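Local coordinates for CheC domain protein (Shewanella loihica PV-4, PDB 3IIC) that probably acts in bacterial chemotaxis as a CheX-type phosphatase of the phosphorylated response regulator CheY, at residues 13-18 against 138-143; 24-29 against 64-69. All blocks are in the same frame, centred on the assembly; numbering follows the deposited sequence. Where two conformers were deposited one is given.

Contact 1. Residues 13-18 against 138-143; sequences SLLNVL and MPFSSI
Leu14 lays its CD2 methyl over one face of the Phe140 ring, 4.0 Å from CD2 to the ring centroid and 28° off the ring normal, close enough to the axis to make a CH-pi contact. The methyl does not sit squarely above the centre: it is displaced toward the CD2-CE2 side of the ring, where Leu14 CD2 lies 3.7 Å from both CD2 and CE2 of Phe140. The two side chains meet from opposite directions, the leucine from the helix 4-22 and the phenylalanine from the strand 134-141. Leu15, the next residue of the helix, meets the ring obliquely near CE1 and CD1. Its CB leaves the helix at a slant to the strand, but the end of the branch turns in, so that Leu15 CD2 comes within 3.6 Å of Phe140 CE1.

Different first torsions help to bring the two leucine methyls to different halves of the ring. In Leu14, CG stands opposite the backbone N (chi1 -178°), whereas in Leu15 it lies opposite the carbonyl carbon (chi1 -62°). The contact is wholly apolar. The backbones stay well separated, with 9.2 Å between CA of Leu15 and CA of Phe140, and the side chains bridge that interval. Ile149 of the adjacent strand 147-154 touches both Leu14 and Phe140, while Val97 of helix 84-107 packs against Leu14; Leu26 also adjoins the phenylalanine. Leu14 and Phe140 are buried, whereas Leu15 is partly exposed and borders the cluster. This is helix-on-sheet packing of an alpha+beta layered fold, in which the N-terminal helix of a CheC-like domain packs on one face of the antiparallel sheet.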
ATOM      1  N   SER A  13      13.688  -1.788 -14.355  1.00 38.19           N
ATOM      2  CA  SER A  13      12.334  -2.160 -14.797  1.00 39.02           C
ATOM      3  C   SER A  13      11.447  -0.947 -14.896  1.00 39.27           C
ATOM      4  O   SER A  13      10.641  -0.885 -15.812  1.00 39.70           O
ATOM      5  CB  SER A  13      11.643  -3.165 -13.867  1.00 38.84           C
ATOM      6  OG  SER A  13      12.393  -4.335 -13.752  1.00 41.12           O
ATOM      7  N   LEU A  14      11.572  -0.043 -13.913  1.00 39.48           N
ATOM      8  CA  LEU A  14      10.889   1.223 -13.913  1.00 40.46           C
ATOM      9  C   LEU A  14      11.182   2.003 -15.208  1.00 40.48           C
ATOM     10  O   LEU A  14      10.248   2.389 -15.892  1.00 40.23           O
ATOM     11  CB  LEU A  14      11.230   2.065 -12.684  1.00 40.39           C
ATOM     12  CG  LEU A  14      10.488   3.417 -12.579  1.00 41.45           C
ATOM     13  CD1 LEU A  14       8.986   3.206 -12.565  1.00 39.70           C
ATOM     14  CD2 LEU A  14      10.952   4.225 -11.344  1.00 42.45           C
ATOM     15  N   LEU A  15      12.451   2.176 -15.564  1.00 41.16           N
ATOM     16  CA  LEU A  15      12.812   2.902 -16.804  1.00 41.31           C
ATOM     17  C   LEU A  15      12.356   2.134 -18.061  1.00 41.16           C
ATOM     18  O   LEU A  15      11.779   2.735 -18.967  1.00 42.10           O
ATOM     19  CB  LEU A  15      14.296   3.303 -16.815  1.00 41.18           C
ATOM     20  CG  LEU A  15      14.689   4.262 -15.660  1.00 42.50           C
ATOM     21  CD1 LEU A  15      16.083   4.870 -15.873  1.00 40.09           C
ATOM     22  CD2 LEU A  15      13.699   5.423 -15.450  1.00 42.16           C
ATOM     23  N   ASN A  16      12.530   0.812 -18.051  1.00 40.47           N
ATOM     24  CA  ASN A  16      12.098  -0.033 -19.165  0.50 40.07           C
ATOM     25  C   ASN A  16      10.580  -0.007 -19.366  1.00 40.12           C
ATOM     26  O   ASN A  16      10.123   0.106 -20.494  1.00 39.81           O
ATOM     27  CB  ASN A  16      12.590  -1.478 -18.995  0.50 40.08           C
ATOM     28  CG  ASN A  16      14.095  -1.587 -19.095  0.50 39.03           C
ATOM     29  OD1 ASN A  16      14.748  -0.712 -19.657  0.50 38.33           O
ATOM     30  ND2 ASN A  16      14.655  -2.648 -18.526  0.50 38.00           N
ATOM     31  N   VAL A  17       9.810  -0.101 -18.277  1.00 39.81           N
ATOM     32  CA  VAL A  17       8.338  -0.060 -18.350  1.00 39.46           C
ATOM     33  C   VAL A  17       7.847   1.313 -18.838  1.00 39.49           C
ATOM     34  O   VAL A  17       6.976   1.381 -19.745  1.00 38.80           O
ATOM     35  CB  VAL A  17       7.659  -0.568 -17.035  1.00 39.34           C
ATOM     36  CG1 VAL A  17       6.136  -0.260 -17.000  1.00 40.33           C
ATOM     37  CG2 VAL A  17       7.890  -2.085 -16.890  1.00 39.00           C
ATOM     38  N   LEU A  18       8.409   2.389 -18.278  1.00 38.93           N
ATOM     39  CA  LEU A  18       8.054   3.755 -18.716  1.00 39.43           C
ATOM     40  C   LEU A  18       8.376   4.016 -20.219  1.00 38.98           C
ATOM     41  O   LEU A  18       7.614   4.705 -20.885  1.00 39.06           O
ATOM     42  CB  LEU A  18       8.683   4.825 -17.823  1.00 38.98           C
ATOM     43  CG  LEU A  18       8.130   4.959 -16.400  1.00 41.40           C
ATOM     44  CD1 LEU A  18       9.089   5.736 -15.520  1.00 43.43           C
ATOM     45  CD2 LEU A  18       6.746   5.632 -16.348  1.00 43.57           C
HETATM   46  N   MSE A 138      14.296   6.610  -4.367  1.00 38.10           N
HETATM   47  CA  MSE A 138      14.958   7.242  -5.489  1.00 38.61           C
HETATM   48  C   MSE A 138      14.025   8.130  -6.322  1.00 38.46           C
HETATM   49  O   MSE A 138      13.017   7.638  -6.802  1.00 37.96           O
HETATM   50  CB  MSE A 138      15.570   6.208  -6.418  1.00 38.57           C
HETATM   51  CG  MSE A 138      16.243   6.894  -7.618  1.00 40.32           C
HETATM   52 SE   MSE A 138      17.602   5.917  -8.464  0.75 38.54          SE
HETATM   53  CE  MSE A 138      18.895   5.974  -7.053  1.00 39.46           C
ATOM     54  N   PRO A 139      14.402   9.413  -6.530  1.00 38.57           N
ATOM     55  CA  PRO A 139      13.645  10.290  -7.402  1.00 38.97           C
ATOM     56  C   PRO A 139      14.008  10.080  -8.871  1.00 39.39           C
ATOM     57  O   PRO A 139      15.149   9.747  -9.201  1.00 38.26           O
ATOM     58  CB  PRO A 139      14.077  11.679  -6.951  1.00 38.65           C
ATOM     59  CG  PRO A 139      15.425  11.504  -6.539  1.00 39.28           C
ATOM     60  CD  PRO A 139      15.544  10.139  -5.941  1.00 38.84           C
ATOM     61  N   PHE A 140      13.012  10.271  -9.721  1.00 40.25           N
ATOM     62  CA  PHE A 140      13.151  10.197 -11.166  1.00 41.74           C
ATOM     63  C   PHE A 140      12.456  11.438 -11.728  1.00 42.01           C
ATOM     64  O   PHE A 140      11.247  11.559 -11.591  1.00 43.43           O
ATOM     65  CB  PHE A 140      12.532   8.908 -11.669  1.00 42.18           C
ATOM     66  CG  PHE A 140      13.405   7.700 -11.454  1.00 44.11           C
ATOM     67  CD1 PHE A 140      14.361   7.356 -12.403  1.00 45.62           C
ATOM     68  CD2 PHE A 140      13.271   6.907 -10.317  1.00 45.01           C
ATOM     69  CE1 PHE A 140      15.185   6.229 -12.218  1.00 47.70           C
ATOM     70  CE2 PHE A 140      14.083   5.784 -10.132  1.00 46.17           C
ATOM     71  CZ  PHE A 140      15.037   5.447 -11.079  1.00 46.28           C
ATOM     72  N   SER A 141      13.220  12.356 -12.317  1.00 41.80           N
ATOM     73  CA  SER A 141      12.695  13.667 -12.759  1.00 41.67           C
ATOM     74  C   SER A 141      12.561  13.859 -14.269  1.00 41.14           C
ATOM     75  O   SER A 141      13.146  13.124 -15.059  1.00 40.63           O
ATOM     76  CB  SER A 141      13.585  14.770 -12.200  1.00 41.60           C
ATOM     77  OG  SER A 141      14.931  14.618 -12.656  1.00 42.49           O
ATOM     78  N   SER A 142      11.758  14.862 -14.630  1.00 40.65           N
ATOM     79  CA  SER A 142      11.549  15.291 -16.008  1.00 40.51           C
ATOM     80  C   SER A 142      10.901  16.670 -16.048  1.00 40.03           C
ATOM     81  O   SER A 142      10.433  17.180 -15.041  1.00 39.86           O
ATOM     82  CB  SER A 142      10.636  14.318 -16.775  1.00 40.42           C
ATOM     83  OG  SER A 142       9.304  14.376 -16.293  1.00 41.22           O
ATOM     84  N   ILE A 143      10.813  17.221 -17.251  1.00 39.71           N
ATOM     85  CA  ILE A 143      10.117  18.492 -17.492  1.00 39.41           C
ATOM     86  C   ILE A 143       8.597  18.448 -17.114  1.00 39.31           C
ATOM     87  O   ILE A 143       7.972  19.495 -16.942  1.00 39.72           O
ATOM     88  CB  ILE A 143      10.353  19.009 -18.962  1.00 39.50           C
ATOM     89  CG1 ILE A 143       9.715  18.075 -20.021  1.00 38.54           C
ATOM     90  CG2 ILE A 143      11.868  19.201 -19.231  1.00 38.16           C
ATOM     91  CD1 ILE A 143       9.958  18.506 -21.468  1.00 37.35           C
TER

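Contact 2. Residues 24-29 against 64-69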
HETATM    1  N   MSE A  24       8.847   7.427 -22.360  1.00 45.02           N
HETATM    2  CA  MSE A  24       9.134   8.444 -21.338  1.00 45.28           C
HETATM    3  C   MSE A  24      10.456   8.048 -20.675  1.00 45.21           C
HETATM    4  O   MSE A  24      10.574   6.942 -20.131  1.00 45.97           O
HETATM    5  CB  MSE A  24       7.950   8.445 -20.340  1.00 45.38           C
HETATM    6  CG  MSE A  24       8.010   9.363 -19.105  1.00 46.57           C
HETATM    7 SE   MSE A  24       7.731  11.235 -19.513  0.75 45.59          SE
HETATM    8  CE  MSE A  24       5.835  11.152 -19.926  1.00 49.90           C
ATOM      9  N   GLU A  25      11.453   8.922 -20.772  1.00 44.77           N
ATOM     10  CA  GLU A  25      12.747   8.752 -20.112  1.00 44.85           C
ATOM     11  C   GLU A  25      12.800   9.749 -18.945  1.00 44.28           C
ATOM     12  O   GLU A  25      12.630  10.935 -19.140  1.00 44.21           O
ATOM     13  CB  GLU A  25      13.896   8.976 -21.097  1.00 45.16           C
ATOM     14  CG  GLU A  25      13.982   7.815 -22.114  1.00 47.51           C
ATOM     15  CD  GLU A  25      15.000   7.998 -23.222  1.00 50.14           C
ATOM     16  OE1 GLU A  25      15.951   8.828 -23.099  1.00 52.26           O
ATOM     17  OE2 GLU A  25      14.833   7.274 -24.231  1.00 51.73           O
ATOM     18  N   LEU A  26      12.956   9.236 -17.735  1.00 43.77           N
ATOM     19  CA  LEU A  26      13.104  10.038 -16.528  1.00 43.64           C
ATOM     20  C   LEU A  26      14.579   9.975 -16.112  1.00 43.61           C
ATOM     21  O   LEU A  26      15.263   8.982 -16.387  1.00 43.76           O
ATOM     22  CB  LEU A  26      12.204   9.502 -15.418  1.00 42.94           C
ATOM     23  CG  LEU A  26      10.702   9.418 -15.717  1.00 42.67           C
ATOM     24  CD1 LEU A  26       9.959   8.818 -14.521  1.00 41.01           C
ATOM     25  CD2 LEU A  26      10.135  10.792 -16.090  1.00 41.32           C
ATOM     26  N   LYS A  27      15.060  11.039 -15.464  1.00 43.35           N
ATOM     27  CA  LYS A  27      16.449  11.134 -15.002  1.00 43.55           C
ATOM     28  C   LYS A  27      16.532  10.729 -13.505  1.00 43.06           C
ATOM     29  O   LYS A  27      15.842  11.327 -12.686  1.00 42.87           O
ATOM     30  CB  LYS A  27      16.978  12.564 -15.227  1.00 43.49           C
ATOM     31  CG  LYS A  27      18.407  12.844 -14.717  1.00 44.30           C
ATOM     32  CD  LYS A  27      18.931  14.204 -15.195  1.00 44.94           C
ATOM     33  CE  LYS A  27      20.328  14.519 -14.634  1.00 44.91           C
ATOM     34  N   PRO A  28      17.359   9.712 -13.150  1.00 42.77           N
ATOM     35  CA  PRO A  28      17.490   9.382 -11.723  1.00 42.40           C
ATOM     36  C   PRO A  28      18.230  10.464 -10.939  1.00 41.83           C
ATOM     37  O   PRO A  28      19.143  11.096 -11.463  1.00 41.80           O
ATOM     38  CB  PRO A  28      18.301   8.074 -11.719  1.00 42.72           C
ATOM     39  CG  PRO A  28      18.977   8.024 -13.048  1.00 42.83           C
ATOM     40  CD  PRO A  28      18.075   8.735 -14.002  1.00 42.96           C
ATOM     41  N   GLY A  29      17.807  10.688  -9.705  1.00 41.26           N
ATOM     42  CA  GLY A  29      18.454  11.645  -8.817  1.00 40.56           C
ATOM     43  C   GLY A  29      19.090  10.883  -7.676  1.00 40.35           C
ATOM     44  O   GLY A  29      19.127   9.643  -7.671  1.00 40.67           O
ATOM     45  N   GLU A  64       1.006  14.594 -10.086  1.00 35.21           N
ATOM     46  CA  GLU A  64      -0.108  14.588 -11.032  1.00 35.29           C
ATOM     47  C   GLU A  64       0.300  14.950 -12.474  1.00 34.97           C
ATOM     48  O   GLU A  64      -0.070  14.243 -13.401  1.00 35.94           O
ATOM     49  CB  GLU A  64      -1.261  15.509 -10.551  1.00 35.83           C
ATOM     50  CG  GLU A  64      -2.426  15.574 -11.563  1.00 36.22           C
ATOM     51  CD  GLU A  64      -3.660  16.286 -11.053  1.00 38.27           C
ATOM     52  OE1 GLU A  64      -4.161  17.148 -11.784  1.00 42.56           O
ATOM     53  OE2 GLU A  64      -4.145  15.986  -9.955  1.00 41.26           O
ATOM     54  N   THR A  65       1.058  16.030 -12.664  1.00 34.88           N
ATOM     55  CA  THR A  65       1.449  16.484 -14.018  1.00 34.43           C
ATOM     56  C   THR A  65       2.216  15.411 -14.805  1.00 34.22           C
ATOM     57  O   THR A  65       2.027  15.282 -16.004  1.00 34.52           O
ATOM     58  CB  THR A  65       2.274  17.797 -14.003  1.00 34.15           C
ATOM     59  OG1 THR A  65       3.390  17.619 -13.132  1.00 36.13           O
ATOM     60  CG2 THR A  65       1.443  19.001 -13.529  1.00 32.22           C
ATOM     61  N   LEU A  66       3.041  14.625 -14.114  1.00 34.60           N
ATOM     62  CA  LEU A  66       3.821  13.565 -14.746  1.00 34.29           C
ATOM     63  C   LEU A  66       2.948  12.405 -15.222  1.00 34.10           C
ATOM     64  O   LEU A  66       3.085  11.984 -16.361  1.00 33.84           O
ATOM     65  CB  LEU A  66       4.932  13.047 -13.807  1.00 34.17           C
ATOM     66  CG  LEU A  66       5.758  11.849 -14.328  1.00 34.48           C
ATOM     67  CD1 LEU A  66       6.330  12.084 -15.755  1.00 32.96           C
ATOM     68  CD2 LEU A  66       6.845  11.439 -13.324  1.00 33.74           C
ATOM     69  N   ILE A  67       2.079  11.884 -14.353  1.00 34.39           N
ATOM     70  CA  ILE A  67       1.228  10.746 -14.710  1.00 34.35           C
ATOM     71  C   ILE A  67       0.203  11.111 -15.765  1.00 34.81           C
ATOM     72  O   ILE A  67      -0.096  10.277 -16.617  1.00 35.16           O
ATOM     73  CB  ILE A  67       0.560  10.054 -13.471  1.00 35.06           C
ATOM     74  CG1 ILE A  67       0.035   8.667 -13.845  1.00 34.52           C
ATOM     75  CG2 ILE A  67      -0.516  10.963 -12.809  1.00 34.33           C
ATOM     76  CD1 ILE A  67       1.125   7.690 -14.358  1.00 33.64           C
ATOM     77  N   LEU A  68      -0.320  12.345 -15.724  1.00 34.86           N
ATOM     78  CA  LEU A  68      -1.247  12.819 -16.773  1.00 35.06           C
ATOM     79  C   LEU A  68      -0.528  13.000 -18.133  1.00 35.11           C
ATOM     80  O   LEU A  68      -1.137  12.777 -19.159  1.00 34.85           O
ATOM     81  CB  LEU A  68      -2.057  14.070 -16.323  1.00 34.70           C
ATOM     82  CG  LEU A  68      -2.936  13.891 -15.054  1.00 33.39           C
ATOM     83  CD1 LEU A  68      -3.832  15.135 -14.752  1.00 31.17           C
ATOM     84  CD2 LEU A  68      -3.809  12.644 -15.168  1.00 32.64           C
ATOM     85  N   GLU A  69       0.753  13.383 -18.140  1.00 35.77           N
ATOM     86  CA  GLU A  69       1.526  13.456 -19.395  1.00 36.09           C
ATOM     87  C   GLU A  69       1.808  12.049 -19.954  1.00 36.40           C
ATOM     88  O   GLU A  69       1.746  11.839 -21.186  1.00 35.83           O
ATOM     89  CB  GLU A  69       2.842  14.215 -19.220  1.00 35.93           C
ATOM     90  CG  GLU A  69       3.645  14.356 -20.552  1.00 37.98           C
ATOM     91  CD  GLU A  69       2.916  15.122 -21.658  1.00 37.90           C
ATOM     92  OE1 GLU A  69       1.976  15.884 -21.354  1.00 38.96           O
ATOM     93  OE2 GLU A  69       3.299  14.953 -22.837  1.00 39.89           O
TER
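Met24, a selenomethionine, folds its side chain round to meet two residues of the helix 64-75. CG is set opposite the backbone N, and bends at chi2 (74°) and chi3 (71°) then curl the chain, leaving SE 4.1 Å from CD1 of Leu66 and carrying the terminal methyl on to the next turn. There Met24 CE lies 3.9 Å from CG of Glu69, the two side chains crossing at about a right angle. Leu26 meets Leu66 tip to tip, with 4.0 Å from Leu26 CD2 to Leu66 CD1, so a single methyl of Leu66 receives both partners from 24-29. In the CheC-like fold of this chain, the contact joins the link between helix 4-22 and the edge strand 27-28 to the first turns of helix 64-75. With CG opposite the backbone N (chi1 176°), Leu66 presents CD1 to both partners, and Ser142 touches both it and Leu26. Glu69 meets the Met24 methyl with CG and, slightly farther off, its backbone C, while the carboxylate is held by its own helix, OE2 in a salt bridge with Lys73 and OE1 hydrogen-bonded to Asn72.

In the fold
The centres of contacts 1 and 2 are about 6 Å apart, on the same side of the chain's centre. Along the chain, contact 2 is nested within the loop closed by contact 1: helix 4-22 leads into 24-29, two strands intervene before helix 64-75, and strand 134-141 comes much later. Strands 27-28 and 134-141 are antiparallel neighbours in the sheet, joined by probable hydrogen bonds from Ser141 N to Lys27 O (2.8 Å) and from Gly29 N to Pro139 O (2.9 Å). Leu18 of helix 4-22 packs on Leu26. The two contacts therefore form one continuous apolar region, joining the N-terminal helix and helix 64-75 around the strand 27-28 end of the sheet, with helix 64-75 reaching the loop that leads into that strand.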